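Local atomic coordinates of putative general stress protein 26 (Jannaschia sp., PDB entry 2QEA), a protein that is of unconfirmed function but probably binds a flavin and acts as an oxidoreductase, perhaps in the stress response. Residues I30-Q35 against F46-G51; A65-S70 against A78-T83; T83-T88 against L116-P121. All coordinates share one frame; numbering follows the deposited sequence.

Contact 1 of 3, residues I30-Q35 against F46-G51; sequences IPMSPQ and FITAKG
Phe46 and Met32 meet inside a curled antiparallel sheet, consistent with the split barrel of FMN-binding proteins. The strands that carry them are not sheet neighbours. Strand 30-32 pairs with strand 19-23, and strand 44-49 pairs with strand 114-129. The two short strand axes come no closer than 9.5 Å and run at 122° to each other, so side chains fill the space between them.

Phe46 gives the most surface to the contact. Its CB does not point at residues 30-35, but the ring does reach them. With CG beside the backbone N (chi1 -54°), one side of the ring, CD1 and CE1, lies along the backbone from Met32 to Pro34. Phe46 CD1 is 3.6 Å from Met32 CB. The carbonyl oxygen Ser33 O lies 3.5 Å from Phe46 CD1. Phe46 CE1 touches Pro34 CA at 3.6 Å and Pro34 CB at 3.8 Å. All three residues approach the ring obliquely. Phe67 also meets this ring, edge-to-face.

Met32, a selenomethionine here, points toward residues 46-51. Its chain is bent at both chi2 and chi3, and the bends place CE against Thr48 and Phe46. Met32 CE lies 3.7 Å from Thr48 CB and 4.0 Å from Phe46 CB. One side chain therefore bridges two alternate residues of strand 44-49. Leu21 and Leu54 pack on Met32 as well. The second subunit packs nearby, with its Glu125 on Ile30 and its Ser127 on Pro31.

Beyond the strand the chain runs past Phe46 through Pro34. The side chain of Gln35 then folds back on its own segment, where Gln35 NE2 makes a weak hydrogen bond of 3.5 Å to Ser33 O.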
loop_
_atom_site.group_PDB
_atom_site.type_symbol
_atom_site.label_atom_id
_atom_site.label_comp_id
_atom_site.label_asym_id
_atom_site.label_seq_id
_atom_site.Cartn_x
_atom_site.Cartn_y
_atom_site.Cartn_z
ATOM N N ILE A 30 -4.712 7.112 4.629
ATOM C CA ILE A 30 -4.286 8.140 3.655
ATOM C C ILE A 30 -2.786 7.997 3.343
ATOM O O ILE A 30 -2.031 7.534 4.210
ATOM C CB ILE A 30 -4.612 9.587 4.142
ATOM C CG1 ILE A 30 -3.871 9.950 5.444
ATOM C CG2 ILE A 30 -6.122 9.746 4.320
ATOM C CD1 ILE A 30 -4.086 11.391 5.887
ATOM N N PRO A 31 -2.347 8.410 2.127
ATOM C CA PRO A 31 -0.924 8.297 1.781
ATOM C C PRO A 31 -0.023 9.270 2.565
ATOM O O PRO A 31 -0.347 10.458 2.668
ATOM C CB PRO A 31 -0.901 8.616 0.280
ATOM C CG PRO A 31 -2.063 9.491 0.072
ATOM C CD PRO A 31 -3.120 8.992 1.009
HETATM N N MSE A 32 1.067 8.741 3.129
HETATM C CA MSE A 32 2.071 9.504 3.898
HETATM C C MSE A 32 3.482 9.052 3.500
HETATM O O MSE A 32 3.648 7.951 2.976
HETATM C CB MSE A 32 1.886 9.274 5.399
HETATM C CG MSE A 32 0.538 9.694 5.956
HETATM SE SE MSE A 32 0.253 11.612 5.895
HETATM C CE MSE A 32 1.520 12.130 7.285
ATOM N N SER A 33 4.481 9.897 3.770
ATOM C CA SER A 33 5.891 9.613 3.445
ATOM C C SER A 33 6.660 9.123 4.681
ATOM O O SER A 33 7.028 9.947 5.524
ATOM C CB SER A 33 6.572 10.861 2.868
ATOM O OG SER A 33 5.997 11.218 1.626
ATOM N N PRO A 34 6.917 7.792 4.794
ATOM C CA PRO A 34 7.656 7.300 5.964
ATOM C C PRO A 34 9.148 7.649 5.884
ATOM O O PRO A 34 9.771 7.462 4.831
ATOM C CB PRO A 34 7.445 5.784 5.897
ATOM C CG PRO A 34 7.321 5.502 4.452
ATOM C CD PRO A 34 6.573 6.677 3.884
ATOM N N GLN A 35 9.687 8.180 6.979
ATOM C CA GLN A 35 11.094 8.553 7.077
ATOM C C GLN A 35 11.709 7.680 8.162
ATOM O O GLN A 35 11.259 7.717 9.309
ATOM C CB GLN A 35 11.238 10.035 7.430
ATOM C CG GLN A 35 10.496 11.009 6.503
ATOM C CD GLN A 35 10.971 10.958 5.055
ATOM O OE1 GLN A 35 12.170 10.928 4.779
ATOM N NE2 GLN A 35 10.025 10.971 4.123
ATOM N N PHE A 46 6.930 10.604 10.428
ATOM C CA PHE A 46 6.157 11.346 9.414
ATOM C C PHE A 46 6.098 12.839 9.752
ATOM O O PHE A 46 5.897 13.197 10.913
ATOM C CB PHE A 46 4.716 10.827 9.321
ATOM C CG PHE A 46 4.606 9.348 9.090
ATOM C CD1 PHE A 46 4.574 8.825 7.793
ATOM C CD2 PHE A 46 4.520 8.469 10.177
ATOM C CE1 PHE A 46 4.468 7.438 7.579
ATOM C CE2 PHE A 46 4.415 7.090 9.980
ATOM C CZ PHE A 46 4.388 6.568 8.681
ATOM N N ILE A 47 6.272 13.690 8.737
ATOM C CA ILE A 47 6.171 15.149 8.865
ATOM C C ILE A 47 4.819 15.526 8.247
ATOM O O ILE A 47 4.591 15.257 7.063
ATOM C CB ILE A 47 7.325 15.878 8.133
ATOM C CG1 ILE A 47 8.681 15.467 8.722
ATOM C CG2 ILE A 47 7.158 17.395 8.237
ATOM C CD1 ILE A 47 9.879 16.103 8.035
ATOM N N THR A 48 3.937 16.130 9.049
ATOM C CA THR A 48 2.590 16.537 8.614
ATOM C C THR A 48 2.182 17.907 9.183
ATOM O O THR A 48 2.922 18.510 9.964
ATOM C CB THR A 48 1.548 15.458 9.005
ATOM O OG1 THR A 48 0.266 15.780 8.445
ATOM C CG2 THR A 48 1.437 15.316 10.526
ATOM N N ALA A 49 1.016 18.392 8.751
ATOM C CA ALA A 49 0.463 19.679 9.190
ATOM C C ALA A 49 -0.352 19.508 10.479
ATOM O O ALA A 49 -0.990 18.468 10.665
ATOM C CB ALA A 49 -0.410 20.283 8.093
ATOM N N LYS A 50 -0.322 20.518 11.358
ATOM C CA LYS A 50 -1.101 20.498 12.624
ATOM C C LYS A 50 -2.624 20.471 12.406
ATOM O O LYS A 50 -3.349 19.899 13.221
ATOM C CB LYS A 50 -0.743 21.675 13.549
ATOM C CG LYS A 50 0.625 21.582 14.208
ATOM C CD LYS A 50 0.782 22.637 15.303
ATOM C CE LYS A 50 2.164 22.582 15.953
ATOM N NZ LYS A 50 2.369 23.685 16.929
ATOM N N GLY A 51 -3.090 21.087 11.318
ATOM C CA GLY A 51 -4.513 21.107 10.961
ATOM C C GLY A 51 -5.106 19.814 10.408
ATOM O O GLY A 51 -6.329 19.727 10.265
#

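Contact 2 of 3, residues A65-S70 against A78-T83; sequences AQFVVS and ADLDGT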
loop_
_atom_site.group_PDB
_atom_site.type_symbol
_atom_site.label_atom_id
_atom_site.label_comp_id
_atom_site.label_asym_id
_atom_site.label_seq_id
_atom_site.Cartn_x
_atom_site.Cartn_y
_atom_site.Cartn_z
ATOM N N ALA A 65 -2.846 2.703 15.962
ATOM C CA ALA A 65 -2.800 3.052 14.544
ATOM C C ALA A 65 -2.391 1.895 13.645
ATOM O O ALA A 65 -1.862 0.879 14.111
ATOM C CB ALA A 65 -1.850 4.220 14.346
ATOM N N GLN A 66 -2.645 2.086 12.352
ATOM C CA GLN A 66 -2.317 1.126 11.304
ATOM C C GLN A 66 -1.440 1.810 10.257
ATOM O O GLN A 66 -1.663 2.978 9.932
ATOM C CB GLN A 66 -3.592 0.609 10.637
ATOM C CG GLN A 66 -3.368 -0.513 9.614
ATOM C CD GLN A 66 -4.643 -0.985 8.939
ATOM O OE1 GLN A 66 -5.721 -0.413 9.118
ATOM N NE2 GLN A 66 -4.522 -2.038 8.146
ATOM N N PHE A 67 -0.454 1.073 9.745
ATOM C CA PHE A 67 0.418 1.544 8.669
ATOM C C PHE A 67 0.612 0.403 7.674
ATOM O O PHE A 67 1.201 -0.621 8.018
ATOM C CB PHE A 67 1.754 2.051 9.209
ATOM C CG PHE A 67 2.647 2.644 8.150
ATOM C CD1 PHE A 67 2.234 3.772 7.429
ATOM C CD2 PHE A 67 3.909 2.097 7.883
ATOM C CE1 PHE A 67 3.055 4.335 6.438
ATOM C CE2 PHE A 67 4.745 2.658 6.903
ATOM C CZ PHE A 67 4.318 3.781 6.184
ATOM N N VAL A 68 0.098 0.593 6.458
ATOM C CA VAL A 68 0.150 -0.408 5.397
ATOM C C VAL A 68 1.188 0.013 4.356
ATOM O O VAL A 68 1.207 1.175 3.938
ATOM C CB VAL A 68 -1.238 -0.588 4.745
ATOM C CG1 VAL A 68 -1.194 -1.617 3.627
ATOM C CG2 VAL A 68 -2.262 -1.003 5.793
ATOM N N VAL A 69 2.042 -0.935 3.959
ATOM C CA VAL A 69 3.088 -0.731 2.948
ATOM C C VAL A 69 2.899 -1.751 1.816
ATOM O O VAL A 69 2.534 -2.903 2.069
ATOM C CB VAL A 69 4.510 -0.891 3.563
ATOM C CG1 VAL A 69 5.606 -0.717 2.500
ATOM C CG2 VAL A 69 4.718 0.104 4.688
ATOM N N SER A 70 3.119 -1.301 0.580
ATOM C CA SER A 70 3.059 -2.148 -0.620
ATOM C C SER A 70 3.962 -1.499 -1.671
ATOM O O SER A 70 3.564 -0.522 -2.301
ATOM C CB SER A 70 1.618 -2.286 -1.123
ATOM O OG SER A 70 1.547 -3.109 -2.280
ATOM N N ALA A 78 3.558 -5.016 3.847
ATOM C CA ALA A 78 3.326 -5.149 5.287
ATOM C C ALA A 78 2.086 -4.421 5.786
ATOM O O ALA A 78 1.864 -3.277 5.412
ATOM C CB ALA A 78 4.546 -4.636 6.048
ATOM N N ASP A 79 1.284 -5.109 6.601
ATOM C CA ASP A 79 0.129 -4.530 7.284
ATOM C C ASP A 79 0.572 -4.523 8.747
ATOM O O ASP A 79 0.683 -5.588 9.355
ATOM C CB ASP A 79 -1.134 -5.378 7.068
ATOM C CG ASP A 79 -2.381 -4.791 7.741
ATOM O OD1 ASP A 79 -2.339 -3.663 8.280
ATOM O OD2 ASP A 79 -3.430 -5.467 7.722
ATOM N N LEU A 80 0.823 -3.328 9.292
ATOM C CA LEU A 80 1.358 -3.156 10.646
ATOM C C LEU A 80 0.382 -2.515 11.628
ATOM O O LEU A 80 -0.246 -1.520 11.292
ATOM C CB LEU A 80 2.584 -2.244 10.588
ATOM C CG LEU A 80 3.710 -2.588 9.613
ATOM C CD1 LEU A 80 4.700 -1.445 9.597
ATOM C CD2 LEU A 80 4.378 -3.896 9.980
ATOM N N ASP A 81 0.274 -3.095 12.827
ATOM C CA ASP A 81 -0.477 -2.512 13.948
ATOM C C ASP A 81 0.572 -1.839 14.828
ATOM O O ASP A 81 1.681 -2.363 14.989
ATOM C CB ASP A 81 -1.234 -3.572 14.766
ATOM C CG ASP A 81 -2.444 -4.139 14.038
ATOM O OD1 ASP A 81 -3.121 -3.402 13.284
ATOM O OD2 ASP A 81 -2.743 -5.333 14.241
ATOM N N GLY A 82 0.218 -0.691 15.402
ATOM C CA GLY A 82 1.141 0.062 16.248
ATOM C C GLY A 82 0.504 1.195 17.025
ATOM O O GLY A 82 -0.690 1.151 17.317
ATOM N N THR A 83 1.320 2.197 17.360
ATOM C CA THR A 83 0.898 3.374 18.122
ATOM C C THR A 83 1.421 4.639 17.436
ATOM O O THR A 83 2.627 4.747 17.202
ATOM C CB THR A 83 1.461 3.324 19.559
ATOM O OG1 THR A 83 1.090 2.084 20.179
ATOM C CG2 THR A 83 0.938 4.490 20.403
#
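Ala78 pairs with Val69 through two backbone hydrogen bonds, Val69 N to Ala78 O (2.8 Å) and Ala78 N to Val69 O (2.9 Å). Phe9 of helix 2-13 packs against Ala78.

Asp79 turns to the other face and sits across from Val68 in a non-hydrogen-bonded pair. Asp79 OD1 accepts Gln66 NE2 at 2.7 Å, on the syn side but 30° out of the carboxylate plane. The fully extended Gln66 chain carries the amide diagonally to Asp79, and the two flat groups are nearly coplanar. Val68 CG2 touches the same oxygen. Asp79 OD2 accepts Leu29 N of the second subunit, so the carboxylate ties this hairpin to that subunit.

Leu80 returns to the face of Ala78 and is bonded both ways to Phe67. The two side chains lie side by side, and Leu80 CD1 meets the ring edge at Phe67 CD2 (4.0 Å).

Asp81 faces Gln66, but its carboxylate forms a salt bridge with Lys24. Gly82 makes a further hydrogen-bonded pair: Ala65 N reaches Gly82 O at 3.0 Å, and Gly82 N bonds back to Ala65 O. Thr83 carries the strand onward, and the ladder continues to Leu84 and Gln63.

This is a regular antiparallel beta hairpin, formed by strands 63-71 and 76-87.

Contact 3 of 3, residues T83-T88 against L116-P121; sequences TLERST and LLKFTP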
loop_
_atom_site.group_PDB
_atom_site.type_symbol
_atom_site.label_atom_id
_atom_site.label_comp_id
_atom_site.label_asym_id
_atom_site.label_seq_id
_atom_site.Cartn_x
_atom_site.Cartn_y
_atom_site.Cartn_z
ATOM N N THR A 83 1.320 2.197 17.360
ATOM C CA THR A 83 0.898 3.374 18.122
ATOM C C THR A 83 1.421 4.639 17.436
ATOM O O THR A 83 2.627 4.747 17.202
ATOM C CB THR A 83 1.461 3.324 19.559
ATOM O OG1 THR A 83 1.090 2.084 20.179
ATOM C CG2 THR A 83 0.938 4.490 20.403
ATOM N N LEU A 84 0.518 5.571 17.117
ATOM C CA LEU A 84 0.865 6.866 16.509
ATOM C C LEU A 84 0.793 7.936 17.605
ATOM O O LEU A 84 -0.112 7.907 18.442
ATOM C CB LEU A 84 -0.095 7.214 15.367
ATOM C CG LEU A 84 0.237 8.431 14.494
ATOM C CD1 LEU A 84 1.533 8.216 13.722
ATOM C CD2 LEU A 84 -0.904 8.719 13.527
ATOM N N GLU A 85 1.743 8.874 17.584
ATOM C CA GLU A 85 1.810 9.954 18.577
ATOM C C GLU A 85 2.604 11.169 18.103
ATOM O O GLU A 85 3.366 11.077 17.137
ATOM C CB GLU A 85 2.453 9.431 19.873
ATOM C CG GLU A 85 3.879 8.880 19.710
ATOM C CD GLU A 85 4.458 8.326 21.000
ATOM O OE1 GLU A 85 4.424 9.032 22.030
ATOM O OE2 GLU A 85 4.981 7.192 20.973
ATOM N N ARG A 86 2.410 12.288 18.810
ATOM C CA ARG A 86 3.130 13.544 18.587
ATOM C C ARG A 86 4.564 13.340 19.096
ATOM O O ARG A 86 4.756 12.630 20.088
ATOM C CB ARG A 86 2.483 14.670 19.423
ATOM C CG ARG A 86 2.610 16.095 18.886
ATOM C CD ARG A 86 1.489 16.418 17.899
ATOM N NE ARG A 86 1.275 17.860 17.741
ATOM C CZ ARG A 86 0.259 18.429 17.079
ATOM N NH1 ARG A 86 -0.675 17.696 16.462
ATOM N NH2 ARG A 86 0.173 19.757 17.030
ATOM N N SER A 87 5.539 13.987 18.463
ATOM C CA SER A 87 6.930 13.942 18.913
ATOM C C SER A 87 7.498 15.358 18.899
ATOM O O SER A 87 7.353 16.067 17.899
ATOM C CB SER A 87 7.774 13.030 18.031
ATOM O OG SER A 87 9.085 12.919 18.560
ATOM N N THR A 88 8.116 15.755 20.014
ATOM C CA THR A 88 8.797 17.049 20.157
ATOM C C THR A 88 10.328 16.826 20.153
ATOM O O THR A 88 11.074 17.594 20.766
ATOM C CB THR A 88 8.342 17.767 21.454
ATOM O OG1 THR A 88 8.708 16.982 22.595
ATOM C CG2 THR A 88 6.830 17.985 21.450
ATOM N N LEU A 116 5.645 16.638 13.843
ATOM C CA LEU A 116 6.367 15.367 13.692
ATOM C C LEU A 116 5.551 14.255 14.358
ATOM O O LEU A 116 5.235 14.356 15.547
ATOM C CB LEU A 116 7.761 15.454 14.334
ATOM C CG LEU A 116 8.710 14.248 14.253
ATOM C CD1 LEU A 116 9.042 13.889 12.810
ATOM C CD2 LEU A 116 9.989 14.528 15.030
ATOM N N LEU A 117 5.205 13.221 13.583
ATOM C CA LEU A 117 4.468 12.047 14.070
ATOM C C LEU A 117 5.408 10.836 14.130
ATOM O O LEU A 117 6.239 10.654 13.234
ATOM C CB LEU A 117 3.267 11.734 13.174
ATOM C CG LEU A 117 2.141 12.770 13.070
ATOM C CD1 LEU A 117 1.064 12.257 12.132
ATOM C CD2 LEU A 117 1.537 13.105 14.433
ATOM N N LYS A 118 5.264 10.027 15.185
ATOM C CA LYS A 118 6.081 8.831 15.428
ATOM C C LYS A 118 5.163 7.609 15.504
ATOM O O LYS A 118 4.290 7.547 16.377
ATOM C CB LYS A 118 6.849 8.992 16.749
ATOM C CG LYS A 118 7.801 7.842 17.115
ATOM C CD LYS A 118 8.445 8.064 18.483
ATOM C CE LYS A 118 9.414 6.941 18.835
ATOM N NZ LYS A 118 10.081 7.148 20.149
ATOM N N PHE A 119 5.362 6.659 14.586
ATOM C CA PHE A 119 4.611 5.402 14.546
ATOM C C PHE A 119 5.539 4.282 15.013
ATOM O O PHE A 119 6.544 4.005 14.354
ATOM C CB PHE A 119 4.096 5.104 13.133
ATOM C CG PHE A 119 3.322 3.817 13.032
ATOM C CD1 PHE A 119 1.963 3.782 13.350
ATOM C CD2 PHE A 119 3.954 2.627 12.639
ATOM C CE1 PHE A 119 1.242 2.582 13.274
ATOM C CE2 PHE A 119 3.243 1.423 12.558
ATOM C CZ PHE A 119 1.882 1.398 12.874
ATOM N N THR A 120 5.200 3.654 16.139
ATOM C CA THR A 120 5.966 2.535 16.693
ATOM C C THR A 120 5.204 1.256 16.331
ATOM O O THR A 120 4.091 1.068 16.826
ATOM C CB THR A 120 6.105 2.639 18.235
ATOM O OG1 THR A 120 6.770 3.861 18.581
ATOM C CG2 THR A 120 6.902 1.461 18.789
ATOM N N PRO A 121 5.761 0.402 15.434
ATOM C CA PRO A 121 5.071 -0.857 15.139
ATOM C C PRO A 121 5.097 -1.836 16.322
ATOM O O PRO A 121 6.121 -1.954 17.006
ATOM C CB PRO A 121 5.865 -1.430 13.951
ATOM C CG PRO A 121 6.639 -0.297 13.413
ATOM C CD PRO A 121 6.977 0.523 14.607
HETATM O O HOH W 1 4.858 5.751 18.473
#
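Two neighbouring antiparallel strands of the curled sheet, 76-87 and 114-129, meet here, pairing Thr83 with Thr120 and Glu85 with Lys118. Thr83 N bonds to Thr120 O and Thr120 N to Thr83 O, both at 3.0 Å. The Glu85 pair is less even. Lys118 N reaches Glu85 O at 2.9 Å and almost straight, while Glu85 N to Lys118 O is longer and bent to 136°.

On the face of Thr83, Glu85 and Lys118, the last two side chains run side by side. Glu85 CG sits between its backbone N and carbonyl carbon (chi1 59°), which lays it 3.6 Å from Lys118 O. The opposite charges do not touch: Glu85 OE2 and Lys118 NZ are 5.2 Å apart. A water hydrogen-bonds to Thr83 O (2.8 Å) and to Thr120 OG1 (2.7 Å), joining the strands beside the ladder.

Leu84, Leu117 and Phe119 make an apolar cluster on the other face, where Arg86 follows. Leu84 CD1 lies 4.0 Å from Leu117 CB and 4.1 Å from Phe119 CB. Leu54 of helix 53-57 and Leu21 of strand 19-23 pack on Leu84 from beyond the pair.

Such an antiparallel pair in a curled sheet is consistent with the split barrel of FMN-binding proteins.

Overall arrangement
The three contacts belong to one curled sheet. Contacts 2 and 3 follow each other along strand 76-87 and share Thr83; their centres are about 13 Å apart. Contact 1 lies about 14 Å from contact 2 and 11 Å from contact 3, centre to centre. Three phenylalanine side chains connect them: Phe46 CZ is 3.4 Å from Phe67 CE1, and Phe67 CB is 3.7 Å from Phe119 CE2. Strand 44-49 joins strand 114-129 where Phe46 O faces Leu117 N at 2.8 Å, probably a hydrogen bond. Contacts 1 and 2 also touch the second subunit. The side chains of Pro34 and Val69 each lie about 13 Å from a bound calcium ion.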